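Local coordinates for protein alpha-galactosidase (Thermus thermophilus, PDB 6LCJ) that probably hydrolyses terminal alpha-galactosyl residues from galactosides as a thermostable glycoside hydrolase of family GH36, and assembles as a hexamer, at residues M394-R407 with Q421-D435. Residues are numbered along the deposited sequence; the frame is centred on the assembly and turned at random.
Sequences MENVHVDPDVVYFR and QEALAHFTGFKATSD
The last two strands of a TIM barrel come together here: strand 398-400, the seventh in chain order, and the loop after it pack against the end of helix 415-428 and the eighth strand, 431-433, the direct bonds coming from loop residues 401-407. Asp400 CB stands over the centre of the Phe430 ring, 3.8 Å from its centroid, a CH-pi contact. A chi1 near 180° (-177°) carries the Asp400 carboxylate over the same face toward the rim, its plane 14° from that of the ring; OD1 also accepts from Asp402 N in an Asx turn. Beyond it, Gln421 reaches from the helix to the loop, its chain bent at chi2 (61°), and NE2 donates to Pro401 O at 3.0 Å and to Val403 O at 2.9 Å. Both carbonyls are approached from above their planes, and the two bonds fix the amide against the loop. Val404 N donates to Ala432 O at 2.9 Å, and Val404 CG2 rests on Ala425 CB at 3.7 Å. Thr433 OG1 donates almost straight down the carbonyl of Val404. At the far end Asp435 clamps the chain: OD2 takes Phe406 N on its syn lone pair (2.6 Å) and Arg407 N from above the carboxylate plane, while OD1 forms a salt bridge with Arg407 NH1 (2.9 Å). Arg407 NH2 is held by Phe410 O. Waters bridge the segments too, one joining Val399 N to Thr428 O. Helix 442-453 packs on Val404 and Ala425 through Phe451, helix 380-388 touches Gln421 and Leu424, and backbone bonds to Leu353 and Val162 tie the two strands to their neighbours in the barrel.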
ATOM      1  N   MET E 394      11.164  34.700  33.795  1.00 29.84           N
ATOM      2  CA  MET E 394      12.104  35.370  34.688  1.00 29.61           C
ATOM      3  C   MET E 394      11.453  35.731  36.011  1.00 31.86           C
ATOM      4  O   MET E 394      12.154  36.052  36.971  1.00 33.20           O
ATOM      5  CB  MET E 394      12.662  36.625  34.019  1.00 28.93           C
ATOM      6  CG  MET E 394      13.758  36.345  33.003  1.00 27.24           C
ATOM      7  SD  MET E 394      14.159  37.869  32.158  1.00 38.05           S
ATOM      8  CE  MET E 394      14.928  38.806  33.496  1.00 29.95           C
ATOM      9  N   GLU E 395      10.121  35.695  36.059  1.00 30.90           N
ATOM     10  CA  GLU E 395       9.383  35.792  37.306  1.00 30.54           C
ATOM     11  C   GLU E 395       9.636  34.592  38.219  1.00 36.46           C
ATOM     12  O   GLU E 395       9.544  34.712  39.446  1.00 35.08           O
ATOM     13  CB  GLU E 395       7.893  35.897  36.976  1.00 33.31           C
ATOM     14  CG  GLU E 395       6.985  35.919  38.185  1.00 40.05           C
ATOM     15  CD  GLU E 395       7.034  37.243  38.938  1.00 49.34           C
ATOM     16  OE1 GLU E 395       7.562  38.250  38.386  1.00 46.37           O
ATOM     17  OE2 GLU E 395       6.534  37.271  40.090  1.00 51.39           O
ATOM     18  N   ASN E 396       9.941  33.428  37.648  1.00 30.96           N
ATOM     19  CA  ASN E 396       9.857  32.179  38.385  1.00 28.93           C
ATOM     20  C   ASN E 396      11.178  31.467  38.586  1.00 28.61           C
ATOM     21  O   ASN E 396      11.253  30.587  39.440  1.00 29.23           O
ATOM     22  CB  ASN E 396       8.893  31.213  37.679  1.00 29.01           C
ATOM     23  CG  ASN E 396       7.556  31.847  37.376  1.00 30.18           C
ATOM     24  OD1 ASN E 396       7.411  32.569  36.393  1.00 32.27           O
ATOM     25  ND2 ASN E 396       6.565  31.583  38.222  1.00 30.90           N
ATOM     26  N   VAL E 397      12.227  31.819  37.832  1.00 24.11           N
ATOM     27  CA  VAL E 397      13.479  31.085  37.872  1.00 25.16           C
ATOM     28  C   VAL E 397      14.508  31.932  37.145  1.00 25.87           C
ATOM     29  O   VAL E 397      14.151  32.806  36.356  1.00 30.31           O
ATOM     30  CB  VAL E 397      13.303  29.687  37.216  1.00 25.45           C
ATOM     31  CG1 VAL E 397      12.945  29.825  35.750  1.00 22.19           C
ATOM     32  CG2 VAL E 397      14.551  28.825  37.386  1.00 25.07           C
ATOM     33  N   HIS E 398      15.785  31.694  37.427  1.00 22.73           N
ATOM     34  CA  HIS E 398      16.842  32.254  36.603  1.00 25.80           C
ATOM     35  C   HIS E 398      16.780  31.624  35.219  1.00 30.70           C
ATOM     36  O   HIS E 398      16.974  30.411  35.067  1.00 22.99           O
ATOM     37  CB  HIS E 398      18.204  32.016  37.239  1.00 26.95           C
ATOM     38  CG  HIS E 398      18.364  32.701  38.554  1.00 32.31           C
ATOM     39  ND1 HIS E 398      19.321  32.333  39.477  1.00 26.56           N
ATOM     40  CD2 HIS E 398      17.660  33.715  39.115  1.00 29.09           C
ATOM     41  CE1 HIS E 398      19.209  33.107  40.543  1.00 32.54           C
ATOM     42  NE2 HIS E 398      18.214  33.956  40.347  1.00 31.37           N
ATOM     43  N   VAL E 399      16.513  32.450  34.212  1.00 28.15           N
ATOM     44  CA  VAL E 399      16.346  31.976  32.847  1.00 27.26           C
ATOM     45  C   VAL E 399      17.711  31.942  32.174  1.00 28.17           C
ATOM     46  O   VAL E 399      18.368  32.979  32.018  1.00 25.63           O
ATOM     47  CB  VAL E 399      15.364  32.866  32.081  1.00 25.77           C
ATOM     48  CG1 VAL E 399      15.427  32.550  30.597  1.00 25.78           C
ATOM     49  CG2 VAL E 399      13.967  32.665  32.640  1.00 25.14           C
ATOM     50  N   ASP E 400      18.149  30.745  31.798  1.00 25.15           N
ATOM     51  CA  ASP E 400      19.453  30.570  31.184  1.00 24.20           C
ATOM     52  C   ASP E 400      19.331  30.572  29.665  1.00 23.48           C
ATOM     53  O   ASP E 400      18.728  29.649  29.108  1.00 24.86           O
ATOM     54  CB  ASP E 400      20.071  29.267  31.667  1.00 24.11           C
ATOM     55  CG  ASP E 400      21.467  29.047  31.122  1.00 34.36           C
ATOM     56  OD1 ASP E 400      22.010  29.978  30.464  1.00 33.68           O
ATOM     57  OD2 ASP E 400      22.028  27.944  31.371  1.00 35.19           O
ATOM     58  N   PRO E 401      19.890  31.553  28.951  1.00 26.03           N
ATOM     59  CA  PRO E 401      19.778  31.558  27.485  1.00 26.42           C
ATOM     60  C   PRO E 401      20.868  30.750  26.804  1.00 27.02           C
ATOM     61  O   PRO E 401      20.906  30.721  25.567  1.00 29.83           O
ATOM     62  CB  PRO E 401      19.907  33.056  27.137  1.00 21.04           C
ATOM     63  CG  PRO E 401      20.890  33.562  28.163  1.00 27.42           C
ATOM     64  CD  PRO E 401      20.741  32.661  29.426  1.00 28.17           C
ATOM     65  N   ASP E 402      21.716  30.096  27.606  1.00 25.21           N
ATOM     66  CA  ASP E 402      22.928  29.366  27.231  1.00 27.62           C
ATOM     67  C   ASP E 402      24.090  30.340  27.039  1.00 26.92           C
ATOM     68  O   ASP E 402      23.925  31.551  27.216  1.00 24.75           O
ATOM     69  CB  ASP E 402      22.711  28.473  26.008  1.00 25.01           C
ATOM     70  CG  ASP E 402      23.497  27.195  26.106  1.00 27.76           C
ATOM     71  OD1 ASP E 402      24.341  27.123  27.020  1.00 26.68           O
ATOM     72  OD2 ASP E 402      23.302  26.278  25.275  1.00 27.34           O
ATOM     73  N   VAL E 403      25.281  29.825  26.731  1.00 26.34           N
ATOM     74  CA  VAL E 403      26.498  30.631  26.870  1.00 26.75           C
ATOM     75  C   VAL E 403      26.588  31.741  25.826  1.00 25.05           C
ATOM     76  O   VAL E 403      25.865  31.749  24.821  1.00 25.21           O
ATOM     77  CB  VAL E 403      27.759  29.743  26.822  1.00 25.77           C
ATOM     78  CG1 VAL E 403      27.623  28.596  27.793  1.00 21.31           C
ATOM     79  CG2 VAL E 403      28.003  29.243  25.404  1.00 24.16           C
ATOM     80  N   VAL E 404      27.485  32.688  26.080  1.00 26.77           N
ATOM     81  CA  VAL E 404      27.782  33.798  25.183  1.00 26.05           C
ATOM     82  C   VAL E 404      29.157  33.546  24.591  1.00 26.37           C
ATOM     83  O   VAL E 404      30.096  33.209  25.320  1.00 28.14           O
ATOM     84  CB  VAL E 404      27.755  35.146  25.927  1.00 27.21           C
ATOM     85  CG1 VAL E 404      27.865  36.303  24.948  1.00 26.81           C
ATOM     86  CG2 VAL E 404      26.506  35.259  26.765  1.00 25.64           C
ATOM     87  N   TYR E 405      29.278  33.704  23.283  1.00 25.61           N
ATOM     88  CA  TYR E 405      30.582  33.638  22.649  1.00 28.48           C
ATOM     89  C   TYR E 405      31.177  35.034  22.575  1.00 27.19           C
ATOM     90  O   TYR E 405      30.469  36.014  22.315  1.00 25.63           O
ATOM     91  CB  TYR E 405      30.494  33.036  21.243  1.00 26.34           C
ATOM     92  CG  TYR E 405      30.075  31.585  21.213  1.00 26.50           C
ATOM     93  CD1 TYR E 405      31.010  30.562  21.304  1.00 22.50           C
ATOM     94  CD2 TYR E 405      28.732  31.241  21.088  1.00 30.68           C
ATOM     95  CE1 TYR E 405      30.610  29.225  21.278  1.00 29.55           C
ATOM     96  CE2 TYR E 405      28.322  29.914  21.051  1.00 25.41           C
ATOM     97  CZ  TYR E 405      29.255  28.915  21.151  1.00 29.06           C
ATOM     98  OH  TYR E 405      28.834  27.609  21.100  1.00 27.37           O
ATOM     99  N   PHE E 406      32.480  35.116  22.830  1.00 26.51           N
ATOM    100  CA  PHE E 406      33.289  36.282  22.507  1.00 27.11           C
ATOM    101  C   PHE E 406      34.420  35.965  21.551  1.00 27.33           C
ATOM    102  O   PHE E 406      34.838  36.834  20.793  1.00 29.28           O
ATOM    103  CB  PHE E 406      33.873  36.904  23.781  1.00 25.70           C
ATOM    104  CG  PHE E 406      32.832  37.420  24.717  1.00 27.86           C
ATOM    105  CD1 PHE E 406      32.266  36.578  25.668  1.00 22.71           C
ATOM    106  CD2 PHE E 406      32.394  38.732  24.628  1.00 26.13           C
ATOM    107  CE1 PHE E 406      31.297  37.038  26.518  1.00 25.99           C
ATOM    108  CE2 PHE E 406      31.430  39.207  25.476  1.00 29.95           C
ATOM    109  CZ  PHE E 406      30.875  38.368  26.431  1.00 31.03           C
ATOM    110  N   ARG E 407      34.912  34.739  21.554  1.00 31.32           N
ATOM    111  CA  ARG E 407      35.968  34.370  20.636  1.00 30.09           C
ATOM    112  C   ARG E 407      35.493  34.449  19.190  1.00 33.63           C
ATOM    113  O   ARG E 407      34.304  34.339  18.880  1.00 32.02           O
ATOM    114  CB  ARG E 407      36.458  32.962  20.954  1.00 27.86           C
ATOM    115  CG  ARG E 407      35.412  31.887  20.783  1.00 30.68           C
ATOM    116  CD  ARG E 407      35.964  30.584  21.331  1.00 31.25           C
ATOM    117  NE  ARG E 407      35.441  29.404  20.661  1.00 30.63           N
ATOM    118  CZ  ARG E 407      34.553  28.573  21.195  1.00 29.84           C
ATOM    119  NH1 ARG E 407      34.060  28.795  22.412  1.00 29.40           N
ATOM    120  NH2 ARG E 407      34.159  27.515  20.504  1.00 23.85           N
ATOM    121  N   GLN E 421      23.049  37.139  21.187  1.00 27.78           N
ATOM    122  CA  GLN E 421      23.151  36.269  22.345  1.00 30.60           C
ATOM    123  C   GLN E 421      23.607  37.046  23.575  1.00 27.84           C
ATOM    124  O   GLN E 421      23.036  36.893  24.659  1.00 31.89           O
ATOM    125  CB  GLN E 421      24.096  35.103  22.016  1.00 35.50           C
ATOM    126  CG  GLN E 421      24.294  34.032  23.102  1.00 28.67           C
ATOM    127  CD  GLN E 421      23.014  33.315  23.487  1.00 34.34           C
ATOM    128  OE1 GLN E 421      21.957  33.534  22.890  1.00 31.48           O
ATOM    129  NE2 GLN E 421      23.109  32.426  24.486  1.00 30.85           N
ATOM    130  N   GLU E 422      24.611  37.902  23.426  1.00 28.28           N
ATOM    131  CA  GLU E 422      25.084  38.678  24.568  1.00 32.48           C
ATOM    132  C   GLU E 422      23.968  39.525  25.179  1.00 34.36           C
ATOM    133  O   GLU E 422      23.872  39.645  26.407  1.00 33.91           O
ATOM    134  CB  GLU E 422      26.253  39.557  24.142  1.00 30.93           C
ATOM    135  CG  GLU E 422      27.007  40.153  25.296  1.00 36.67           C
ATOM    136  CD  GLU E 422      27.848  41.325  24.868  1.00 42.53           C
ATOM    137  OE1 GLU E 422      28.978  41.086  24.402  1.00 53.80           O
ATOM    138  OE2 GLU E 422      27.387  42.485  24.992  1.00 53.48           O
ATOM    139  N   ALA E 423      23.111  40.113  24.337  1.00 32.47           N
ATOM    140  CA  ALA E 423      22.037  40.968  24.840  1.00 34.79           C
ATOM    141  C   ALA E 423      21.043  40.185  25.695  1.00 34.52           C
ATOM    142  O   ALA E 423      20.542  40.701  26.702  1.00 31.10           O
ATOM    143  CB  ALA E 423      21.322  41.647  23.674  1.00 33.67           C
ATOM    144  N   LEU E 424      20.742  38.939  25.313  1.00 32.74           N
ATOM    145  CA  LEU E 424      19.830  38.128  26.117  1.00 32.55           C
ATOM    146  C   LEU E 424      20.439  37.736  27.461  1.00 28.79           C
ATOM    147  O   LEU E 424      19.703  37.593  28.443  1.00 30.50           O
ATOM    148  CB  LEU E 424      19.399  36.880  25.346  1.00 33.24           C
ATOM    149  CG  LEU E 424      18.375  37.094  24.226  1.00 33.35           C
ATOM    150  CD1 LEU E 424      17.713  35.783  23.881  1.00 32.44           C
ATOM    151  CD2 LEU E 424      17.342  38.134  24.599  1.00 31.37           C
ATOM    152  N   ALA E 425      21.762  37.557  27.536  1.00 27.25           N
ATOM    153  CA  ALA E 425      22.401  37.369  28.839  1.00 29.06           C
ATOM    154  C   ALA E 425      22.251  38.610  29.717  1.00 30.64           C
ATOM    155  O   ALA E 425      21.979  38.503  30.918  1.00 34.42           O
ATOM    156  CB  ALA E 425      23.880  37.021  28.668  1.00 27.83           C
ATOM    157  N   HIS E 426      22.424  39.799  29.144  1.00 31.84           N
ATOM    158  CA  HIS E 426      22.200  41.012  29.925  1.00 29.65           C
ATOM    159  C   HIS E 426      20.756  41.093  30.400  1.00 28.84           C
ATOM    160  O   HIS E 426      20.498  41.401  31.564  1.00 31.87           O
ATOM    161  CB  HIS E 426      22.557  42.249  29.108  1.00 29.90           C
ATOM    162  CG  HIS E 426      24.026  42.486  28.958  1.00 32.44           C
ATOM    163  ND1 HIS E 426      24.888  42.516  30.031  1.00 32.70           N
ATOM    164  CD2 HIS E 426      24.781  42.734  27.860  1.00 31.19           C
ATOM    165  CE1 HIS E 426      26.113  42.757  29.601  1.00 34.80           C
ATOM    166  NE2 HIS E 426      26.075  42.899  28.289  1.00 33.50           N
ATOM    167  N   PHE E 427      19.798  40.789  29.526  1.00 26.90           N
ATOM    168  CA  PHE E 427      18.397  40.897  29.917  1.00 27.28           C
ATOM    169  C   PHE E 427      18.043  39.910  31.032  1.00 29.58           C
ATOM    170  O   PHE E 427      17.385  40.269  32.008  1.00 34.06           O
ATOM    171  CB  PHE E 427      17.504  40.688  28.701  1.00 28.48           C
ATOM    172  CG  PHE E 427      16.046  40.921  28.973  1.00 33.88           C
ATOM    173  CD1 PHE E 427      15.535  42.206  29.037  1.00 37.41           C
ATOM    174  CD2 PHE E 427      15.182  39.854  29.163  1.00 32.66           C
ATOM    175  CE1 PHE E 427      14.190  42.426  29.276  1.00 34.96           C
ATOM    176  CE2 PHE E 427      13.836  40.071  29.400  1.00 30.60           C
ATOM    177  CZ  PHE E 427      13.346  41.358  29.464  1.00 32.41           C
ATOM    178  N   THR E 428      18.451  38.653  30.897  1.00 32.26           N
ATOM    179  CA  THR E 428      18.145  37.676  31.932  1.00 28.99           C
ATOM    180  C   THR E 428      19.045  37.822  33.149  1.00 29.70           C
ATOM    181  O   THR E 428      18.674  37.355  34.232  1.00 29.39           O
ATOM    182  CB  THR E 428      18.287  36.239  31.399  1.00 27.03           C
ATOM    183  OG1 THR E 428      19.632  36.022  30.960  1.00 27.93           O
ATOM    184  CG2 THR E 428      17.327  35.964  30.243  1.00 24.15           C
ATOM    185  N   GLY E 429      20.223  38.432  32.987  1.00 25.75           N
ATOM    186  CA  GLY E 429      21.231  38.443  34.024  1.00 19.92           C
ATOM    187  C   GLY E 429      21.999  37.152  34.207  1.00 27.91           C
ATOM    188  O   GLY E 429      22.803  37.065  35.135  1.00 33.03           O
ATOM    189  N   PHE E 430      21.777  36.136  33.358  1.00 30.27           N
ATOM    190  CA  PHE E 430      22.456  34.843  33.455  1.00 27.57           C
ATOM    191  C   PHE E 430      23.652  34.872  32.513  1.00 27.20           C
ATOM    192  O   PHE E 430      23.504  34.730  31.297  1.00 32.30           O
ATOM    193  CB  PHE E 430      21.498  33.701  33.115  1.00 25.23           C
ATOM    194  CG  PHE E 430      21.947  32.359  33.623  1.00 26.56           C
ATOM    195  CD1 PHE E 430      23.074  31.744  33.107  1.00 28.51           C
ATOM    196  CD2 PHE E 430      21.235  31.701  34.624  1.00 28.09           C
ATOM    197  CE1 PHE E 430      23.494  30.489  33.581  1.00 32.24           C
ATOM    198  CE2 PHE E 430      21.637  30.452  35.099  1.00 26.93           C
ATOM    199  CZ  PHE E 430      22.768  29.843  34.582  1.00 30.47           C
ATOM    200  N   LYS E 431      24.844  35.027  33.074  1.00 27.90           N
ATOM    201  CA  LYS E 431      26.053  35.284  32.301  1.00 24.10           C
ATOM    202  C   LYS E 431      26.976  34.082  32.387  1.00 28.85           C
ATOM    203  O   LYS E 431      27.376  33.673  33.484  1.00 29.33           O
ATOM    204  CB  LYS E 431      26.756  36.548  32.800  1.00 30.36           C
ATOM    205  CG  LYS E 431      25.903  37.797  32.617  1.00 24.49           C
ATOM    206  CD  LYS E 431      26.367  38.926  33.470  1.00 28.12           C
ATOM    207  CE  LYS E 431      26.319  40.205  32.683  1.00 33.67           C
ATOM    208  NZ  LYS E 431      26.787  41.346  33.471  1.00 35.19           N
ATOM    209  N   ALA E 432      27.302  33.515  31.230  1.00 29.11           N
ATOM    210  CA  ALA E 432      28.139  32.331  31.165  1.00 26.97           C
ATOM    211  C   ALA E 432      28.870  32.311  29.831  1.00 25.46           C
ATOM    212  O   ALA E 432      28.398  32.874  28.845  1.00 26.31           O
ATOM    213  CB  ALA E 432      27.315  31.053  31.341  1.00 27.10           C
ATOM    214  N   THR E 433      30.036  31.667  29.812  1.00 26.04           N
ATOM    215  CA  THR E 433      30.744  31.435  28.568  1.00 26.83           C
ATOM    216  C   THR E 433      31.571  30.167  28.685  1.00 28.82           C
ATOM    217  O   THR E 433      31.849  29.667  29.784  1.00 30.44           O
ATOM    218  CB  THR E 433      31.659  32.611  28.166  1.00 31.06           C
ATOM    219  OG1 THR E 433      32.308  32.307  26.917  1.00 27.72           O
ATOM    220  CG2 THR E 433      32.729  32.844  29.210  1.00 26.27           C
ATOM    221  N   SER E 434      31.957  29.657  27.519  1.00 27.93           N
ATOM    222  CA  SER E 434      32.874  28.540  27.407  1.00 28.12           C
ATOM    223  C   SER E 434      34.215  28.939  26.812  1.00 27.43           C
ATOM    224  O   SER E 434      35.081  28.075  26.660  1.00 30.31           O
ATOM    225  CB  SER E 434      32.253  27.424  26.560  1.00 28.61           C
ATOM    226  OG  SER E 434      31.282  26.689  27.288  1.00 30.20           O
ATOM    227  N   ASP E 435      34.409  30.207  26.481  1.00 29.39           N
ATOM    228  CA  ASP E 435      35.617  30.673  25.800  1.00 28.32           C
ATOM    229  C   ASP E 435      36.843  30.480  26.679  1.00 30.87           C
ATOM    230  O   ASP E 435      36.964  31.166  27.700  1.00 32.00           O
ATOM    231  CB  ASP E 435      35.479  32.150  25.423  1.00 27.48           C
ATOM    232  CG  ASP E 435      34.463  32.389  24.301  1.00 31.26           C
ATOM    233  OD1 ASP E 435      34.033  31.408  23.653  1.00 31.31           O
ATOM    234  OD2 ASP E 435      34.093  33.562  24.066  1.00 29.61           O
TER
HETATM  235  O   HOH W   1      16.544  35.202  34.951  1.00 26.78           O
HETATM  236  O   HOH W   2      19.357  32.285  23.372  1.00 30.29           O
HETATM  237  O   HOH W   3      24.789  33.429  29.159  1.00 28.83           O
HETATM  238  O   HOH W   4      31.221  30.124  24.617  1.00 30.80           O
HETATM  239  O   HOH W   5      29.327  39.041  22.467  1.00 37.92           O